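Local coordinates for protein uncharacterized HTH-type transcriptional regulator ygaV (Escherichia coli K12, PDB 3CUO) that regulates large-scale gene expression in response to sulfide, acting as both repressor and activator, and represses many anaerobic respiratory genes when sulfide is absent, at residues E43-T48 with S53-H58; R61-D64 with D69-R72. All blocks are in the same frame, centred on the assembly; numbering follows the deposited sequence.

Contact 1: E43-T48 with S53-H58; sequences ELTRIT and SATSQH
Leu-44, Thr-45 and Thr-48 meet Thr-55 without any flat side-chain group between them, so no face or edge is used across this contact. The one ring of the two segments, that of His-58, comes no nearer than 6.8 Å to helix 41-48 and is engaged by His-23, edge-to-face, and by Arg-26, whose NE is hydrogen-bonded to ND1. What touches is a single threonine seated against one side of helix 41-48. The methyl of Thr-55 stands anti to its own backbone N (chi1 -52° for the hydroxyl branch), which sends CG2 up to Leu-44 CB at 3.8 Å and to the backbone N of Thr-45 at 3.7 Å. The other branch turns to the hydroxyls: Thr-55 OG1 is 3.1 Å from Thr-45 OG1 and 3.6 Å from Thr-48 OG1. Thr-45 OG1 also lies against Thr-55 CB, at 3.3 Å. These buried or half-buried oxygens have partners close to home. Thr-45 OG1 bonds to Ala-41 O at the start of its helix, and Thr-55 OG1 to Ser-51 O just before its own helix begins, while Thr-48 OG1 takes the backbone N-H of Leu-50 just past the helix end. With threonines facing each other, the CA atoms of Thr-45 and Thr-55 are 5.7 Å apart. The axes of the two short helical segments approach to 9.1 Å, at 107° to each other, the steep crossing of a helix-turn-helix, in line with the DNA-binding motif predicted here. Leu-50, in the turn, covers Thr-55, and helix 24-33 backs the first helix, with Met-32 and Leu-33 against Leu-44 and Ile-29 against Thr-48. Ile-47, which also meets Met-32, packs on Leu-4 of the second subunit.

Contact 2: R61-D64 with D69-R72; sequences RMRD and DSQR
Arg-63 NH1 donates a hydrogen bond to Ser-70 OG at 3.0 Å, the polar link between the end of helix 52-64 and the strand that follows. The bond is bent, 138° at the hydrogen, and the hydroxyl oxygen sits 28° out of the guanidinium plane. Ser-70 CB, by contrast, lies at the guanidinium edge, in plane, 3.7 Å from NH1. The aliphatic part of the arginine takes its share as well: CD comes to 3.4 Å from Ser-70 OG, and CG rests against the Asp-69 backbone, 4.2 Å from its CA. A bend at chi3 (49°) in an otherwise extended chain turns the guanidinium so that NH1 reaches the serine hydroxyl. Further out, Ile-68 and Tyr-79 touch the arginine side chain, while Ile-77 and Tyr-79 of strand 77-81 touch Ser-70. Asp-69 turns from the helix to bond Ser-80 through OD1, and its backbone pairs with the same residue, so strand 77-81 holds the serine's strand in place. Cutting the Arg-63 side chain back to an alanine here is likely to leave Ser-70 OG without this donor and to uncover the backbone of Asp-69 and the neighbouring Tyr-79. Chemically, the bond joins a charged donor to a neutral hydroxyl at the surface, so it probably steers the arginine without neutralising its positive charge.

How the contacts relate
Both contacts use helix 52-64, contact 1 through its first half and contact 2 through its last turn, with centres about 13 Å apart. They come in series: the packing of 43-48 with 53-58 closes before 61-64 with 69-72 opens, and their segments do not otherwise touch. Together they follow the order of a winged helix-turn-helix of the ArsR family. Contact 1 lies where the two helices of the predicted DNA-binding motif cross, and contact 2 ties the end of the second to strand 68-72, an edge strand of the sheet, which forms the antiparallel hairpin with 77-81. One helix thus links the motif to the wing, consistent with presenting both to DNA.

Contact 1: E43-T48 with S53-H58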
ATOM      1  N   GLU A  43      17.054   3.968  17.915  1.00 41.71           N
ATOM      2  CA  GLU A  43      17.104   5.067  16.914  1.00 42.95           C
ATOM      3  C   GLU A  43      15.716   5.235  16.258  1.00 41.76           C
ATOM      4  O   GLU A  43      15.209   6.352  16.061  1.00 43.60           O
ATOM      5  CB  GLU A  43      18.199   4.778  15.878  1.00 42.35           C
ATOM      6  CG  GLU A  43      18.368   5.934  14.877  1.00 43.98           C
ATOM      7  CD  GLU A  43      19.676   5.850  14.046  1.00 46.09           C
ATOM      8  OE1 GLU A  43      20.431   4.857  14.185  1.00 43.61           O
ATOM      9  OE2 GLU A  43      19.924   6.785  13.247  1.00 48.96           O
ATOM     10  N   LEU A  44      15.053   4.126  15.998  1.00 41.54           N
ATOM     11  CA  LEU A  44      13.747   4.160  15.288  1.00 42.81           C
ATOM     12  C   LEU A  44      12.681   4.716  16.236  1.00 43.89           C
ATOM     13  O   LEU A  44      11.778   5.495  15.863  1.00 44.42           O
ATOM     14  CB  LEU A  44      13.408   2.763  14.774  1.00 43.65           C
ATOM     15  CG  LEU A  44      14.321   2.152  13.666  1.00 41.84           C
ATOM     16  CD1 LEU A  44      14.178   0.666  13.397  1.00 43.12           C
ATOM     17  CD2 LEU A  44      14.171   2.904  12.360  1.00 41.36           C
ATOM     18  N   THR A  45      12.815   4.358  17.507  1.00 45.50           N
ATOM     19  CA  THR A  45      11.942   4.873  18.543  1.00 45.40           C
ATOM     20  C   THR A  45      12.048   6.342  18.528  1.00 46.72           C
ATOM     21  O   THR A  45      11.061   7.047  18.570  1.00 45.86           O
ATOM     22  CB  THR A  45      12.324   4.295  19.972  1.00 45.60           C
ATOM     23  OG1 THR A  45      12.013   2.915  19.978  1.00 44.88           O
ATOM     24  CG2 THR A  45      11.562   5.018  21.084  1.00 46.65           C
ATOM     25  N   ARG A  46      13.272   6.830  18.485  1.00 50.26           N
ATOM     26  CA  ARG A  46      13.457   8.266  18.510  1.00 51.49           C
ATOM     27  C   ARG A  46      12.880   9.004  17.324  1.00 52.32           C
ATOM     28  O   ARG A  46      12.590  10.170  17.438  1.00 55.08           O
ATOM     29  CB  ARG A  46      14.940   8.638  18.598  1.00 51.78           C
ATOM     30  CG  ARG A  46      15.056  10.179  18.587  1.00 52.05           C
ATOM     31  CD  ARG A  46      16.388  10.755  18.854  1.00 53.12           C
ATOM     32  NE  ARG A  46      17.285  10.456  17.745  1.00 54.73           N
ATOM     33  CZ  ARG A  46      18.175   9.512  17.801  1.00 53.26           C
ATOM     34  NH1 ARG A  46      18.216   8.800  18.898  1.00 61.45           N
ATOM     35  NH2 ARG A  46      18.974   9.239  16.786  1.00 53.93           N
ATOM     36  N   ILE A  47      12.739   8.354  16.167  1.00 52.58           N
ATOM     37  CA  ILE A  47      12.272   9.036  14.964  1.00 52.66           C
ATOM     38  C   ILE A  47      10.768   8.846  14.691  1.00 52.14           C
ATOM     39  O   ILE A  47      10.174   9.670  14.033  1.00 52.94           O
ATOM     40  CB  ILE A  47      13.111   8.604  13.739  1.00 53.15           C
ATOM     41  CG1 ILE A  47      14.587   8.929  13.924  1.00 53.21           C
ATOM     42  CG2 ILE A  47      12.642   9.301  12.531  1.00 56.89           C
ATOM     43  CD1 ILE A  47      15.445   8.038  12.997  1.00 55.41           C
ATOM     44  N   THR A  48      10.163   7.783  15.208  1.00 51.23           N
ATOM     45  CA  THR A  48       8.721   7.595  15.140  1.00 49.93           C
ATOM     46  C   THR A  48       7.956   8.406  16.165  1.00 50.42           C
ATOM     47  O   THR A  48       6.741   8.603  16.020  1.00 51.36           O
ATOM     48  CB  THR A  48       8.359   6.166  15.414  1.00 49.83           C
ATOM     49  OG1 THR A  48       8.800   5.771  16.742  1.00 44.35           O
ATOM     50  CG2 THR A  48       9.030   5.280  14.352  1.00 51.10           C
ATOM     51  N   SER A  53       8.621   0.178  23.373  1.00 44.21           N
ATOM     52  CA  SER A  53       7.891  -1.059  23.230  1.00 44.02           C
ATOM     53  C   SER A  53       7.041  -1.088  21.952  1.00 42.38           C
ATOM     54  O   SER A  53       7.062  -2.084  21.239  1.00 41.51           O
ATOM     55  CB  SER A  53       7.108  -1.374  24.524  1.00 44.81           C
ATOM     56  OG  SER A  53       6.150  -0.337  24.831  1.00 47.18           O
ATOM     57  N   ALA A  54       6.349   0.008  21.632  1.00 42.08           N
ATOM     58  CA  ALA A  54       5.492   0.129  20.471  1.00 41.67           C
ATOM     59  C   ALA A  54       6.316  -0.006  19.191  1.00 42.24           C
ATOM     60  O   ALA A  54       5.903  -0.677  18.274  1.00 42.09           O
ATOM     61  CB  ALA A  54       4.665   1.496  20.481  1.00 42.29           C
ATOM     62  N   THR A  55       7.501   0.585  19.160  1.00 42.15           N
ATOM     63  CA  THR A  55       8.412   0.460  18.038  1.00 42.36           C
ATOM     64  C   THR A  55       8.807  -0.960  17.827  1.00 41.66           C
ATOM     65  O   THR A  55       8.746  -1.476  16.722  1.00 42.28           O
ATOM     66  CB  THR A  55       9.665   1.361  18.275  1.00 41.96           C
ATOM     67  OG1 THR A  55       9.208   2.668  18.571  1.00 43.50           O
ATOM     68  CG2 THR A  55      10.561   1.437  16.992  1.00 42.01           C
ATOM     69  N   SER A  56       9.203  -1.636  18.902  1.00 42.81           N
ATOM     70  CA  SER A  56       9.630  -3.025  18.793  1.00 43.45           C
ATOM     71  C   SER A  56       8.506  -3.951  18.347  1.00 42.88           C
ATOM     72  O   SER A  56       8.747  -4.922  17.606  1.00 41.65           O
ATOM     73  CB  SER A  56      10.290  -3.488  20.121  1.00 44.26           C
ATOM     74  OG  SER A  56      11.571  -2.873  20.268  1.00 45.79           O
ATOM     75  N   GLN A  57       7.266  -3.643  18.743  1.00 42.39           N
ATOM     76  CA  GLN A  57       6.111  -4.430  18.266  1.00 43.08           C
ATOM     77  C   GLN A  57       5.873  -4.232  16.809  1.00 41.22           C
ATOM     78  O   GLN A  57       5.614  -5.185  16.152  1.00 40.87           O
ATOM     79  CB  GLN A  57       4.773  -4.105  18.993  1.00 43.36           C
ATOM     80  CG  GLN A  57       4.469  -5.049  20.137  1.00 45.29           C
ATOM     81  CD  GLN A  57       3.568  -4.428  21.167  1.00 47.44           C
ATOM     82  OE1 GLN A  57       3.636  -4.746  22.384  1.00 55.51           O
ATOM     83  NE2 GLN A  57       2.747  -3.494  20.716  1.00 46.68           N
ATOM     84  N   HIS A  58       5.905  -2.996  16.318  1.00 39.75           N
ATOM     85  CA  HIS A  58       5.800  -2.735  14.876  1.00 39.86           C
ATOM     86  C   HIS A  58       6.930  -3.519  14.155  1.00 38.27           C
ATOM     87  O   HIS A  58       6.691  -4.230  13.207  1.00 39.92           O
ATOM     88  CB  HIS A  58       5.904  -1.233  14.523  1.00 40.15           C
ATOM     89  CG  HIS A  58       4.662  -0.411  14.837  1.00 41.49           C
ATOM     90  ND1 HIS A  58       3.521  -0.430  14.059  1.00 45.79           N
ATOM     91  CD2 HIS A  58       4.434   0.514  15.792  1.00 41.81           C
ATOM     92  CE1 HIS A  58       2.630   0.422  14.538  1.00 42.41           C
ATOM     93  NE2 HIS A  58       3.160   1.008  15.595  1.00 39.74           N
TER

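Contact 2: R61-D64 with D69-R72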
ATOM      1  N   ARG A  61       6.263  -7.318  14.058  1.00 40.79           N
ATOM      2  CA  ARG A  61       5.213  -7.599  13.115  1.00 41.35           C
ATOM      3  C   ARG A  61       5.672  -7.422  11.660  1.00 39.80           C
ATOM      4  O   ARG A  61       5.341  -8.245  10.842  1.00 39.88           O
ATOM      5  CB  ARG A  61       3.943  -6.740  13.399  1.00 42.40           C
ATOM      6  CG  ARG A  61       3.481  -6.751  14.898  1.00 45.44           C
ATOM      7  CD  ARG A  61       2.132  -6.044  15.028  1.00 50.05           C
ATOM      8  NE  ARG A  61       1.768  -5.484  16.355  1.00 56.39           N
ATOM      9  CZ  ARG A  61       1.563  -4.172  16.623  1.00 58.58           C
ATOM     10  NH1 ARG A  61       1.736  -3.206  15.715  1.00 54.73           N
ATOM     11  NH2 ARG A  61       1.227  -3.810  17.865  1.00 61.14           N
ATOM     12  N   MET A  62       6.419  -6.376  11.333  1.00 38.29           N
ATOM     13  CA  MET A  62       6.903  -6.226   9.967  1.00 39.19           C
ATOM     14  C   MET A  62       7.884  -7.340   9.560  1.00 37.33           C
ATOM     15  O   MET A  62       7.917  -7.749   8.416  1.00 36.72           O
ATOM     16  CB  MET A  62       7.542  -4.850   9.790  1.00 39.30           C
ATOM     17  CG  MET A  62       6.511  -3.724   9.691  1.00 42.05           C
ATOM     18  SD  MET A  62       7.147  -2.104   9.174  1.00 45.76           S
ATOM     19  CE  MET A  62       7.787  -1.805  10.814  1.00 20.66           C
ATOM     20  N   ARG A  63       8.660  -7.836  10.506  1.00 37.54           N
ATOM     21  CA  ARG A  63       9.596  -8.974  10.239  1.00 38.36           C
ATOM     22  C   ARG A  63       8.782 -10.214   9.912  1.00 39.21           C
ATOM     23  O   ARG A  63       9.053 -10.911   8.949  1.00 38.15           O
ATOM     24  CB  ARG A  63      10.500  -9.224  11.452  1.00 36.78           C
ATOM     25  CG  ARG A  63      11.627 -10.285  11.162  1.00 37.71           C
ATOM     26  CD  ARG A  63      12.456 -10.561  12.357  1.00 39.47           C
ATOM     27  NE  ARG A  63      11.643 -10.838  13.534  1.00 40.55           N
ATOM     28  CZ  ARG A  63      11.857 -10.347  14.749  1.00 41.34           C
ATOM     29  NH1 ARG A  63      12.882  -9.545  14.998  1.00 43.04           N
ATOM     30  NH2 ARG A  63      11.016 -10.647  15.717  1.00 41.50           N
ATOM     31  N   ASP A  64       7.797 -10.487  10.760  1.00 41.48           N
ATOM     32  CA  ASP A  64       6.832 -11.568  10.531  1.00 43.46           C
ATOM     33  C   ASP A  64       6.097 -11.467   9.215  1.00 43.17           C
ATOM     34  O   ASP A  64       5.792 -12.461   8.657  1.00 44.04           O
ATOM     35  CB  ASP A  64       5.747 -11.601  11.579  1.00 46.00           C
ATOM     36  CG  ASP A  64       6.213 -12.125  12.880  1.00 51.53           C
ATOM     37  OD1 ASP A  64       7.134 -12.986  12.939  1.00 63.09           O
ATOM     38  OD2 ASP A  64       5.593 -11.677  13.871  1.00 62.70           O
ATOM     39  N   ASP A  69      14.296  -7.728   8.061  1.00 36.90           N
ATOM     40  CA  ASP A  69      14.862  -8.728   8.898  1.00 36.58           C
ATOM     41  C   ASP A  69      15.719  -8.149   9.993  1.00 35.87           C
ATOM     42  O   ASP A  69      15.875  -6.927  10.080  1.00 36.89           O
ATOM     43  CB  ASP A  69      15.596  -9.754   8.063  1.00 40.52           C
ATOM     44  CG  ASP A  69      16.840  -9.235   7.407  1.00 42.65           C
ATOM     45  OD1 ASP A  69      17.095  -8.036   7.403  1.00 48.48           O
ATOM     46  OD2 ASP A  69      17.551 -10.102   6.851  1.00 57.57           O
ATOM     47  N   SER A  70      16.227  -9.024  10.861  1.00 34.67           N
ATOM     48  CA  SER A  70      16.917  -8.596  12.037  1.00 34.97           C
ATOM     49  C   SER A  70      18.202  -9.390  12.259  1.00 34.77           C
ATOM     50  O   SER A  70      18.350 -10.565  11.851  1.00 33.89           O
ATOM     51  CB  SER A  70      15.972  -8.586  13.253  1.00 33.15           C
ATOM     52  OG  SER A  70      15.518  -9.884  13.561  1.00 32.94           O
ATOM     53  N   GLN A  71      19.165  -8.719  12.890  1.00 36.81           N
ATOM     54  CA  GLN A  71      20.411  -9.349  13.316  1.00 36.70           C
ATOM     55  C   GLN A  71      20.618  -9.108  14.778  1.00 37.15           C
ATOM     56  O   GLN A  71      20.570  -7.956  15.198  1.00 37.09           O
ATOM     57  CB  GLN A  71      21.587  -8.791  12.518  1.00 38.42           C
ATOM     58  CG  GLN A  71      21.358  -8.825  10.981  1.00 45.36           C
ATOM     59  CD  GLN A  71      22.000 -10.026  10.241  1.00 49.37           C
ATOM     60  OE1 GLN A  71      23.176 -10.378  10.488  1.00 58.77           O
ATOM     61  NE2 GLN A  71      21.258 -10.612   9.298  1.00 54.46           N
ATOM     62  N   ARG A  72      20.881 -10.162  15.543  1.00 38.31           N
ATOM     63  CA  ARG A  72      20.935 -10.125  16.996  1.00 39.24           C
ATOM     64  C   ARG A  72      22.283 -10.632  17.526  1.00 39.18           C
ATOM     65  O   ARG A  72      22.802 -11.649  17.075  1.00 36.16           O
ATOM     66  CB  ARG A  72      19.851 -11.006  17.680  1.00 38.90           C
ATOM     67  CG  ARG A  72      19.627 -10.512  19.111  1.00 43.12           C
ATOM     68  CD  ARG A  72      19.350 -11.498  20.185  1.00 44.78           C
ATOM     69  NE  ARG A  72      18.057 -12.100  19.937  1.00 52.62           N
ATOM     70  CZ  ARG A  72      17.400 -12.830  20.830  1.00 56.11           C
ATOM     71  NH1 ARG A  72      17.903 -13.017  22.052  1.00 59.36           N
ATOM     72  NH2 ARG A  72      16.243 -13.379  20.488  1.00 56.29           N
TER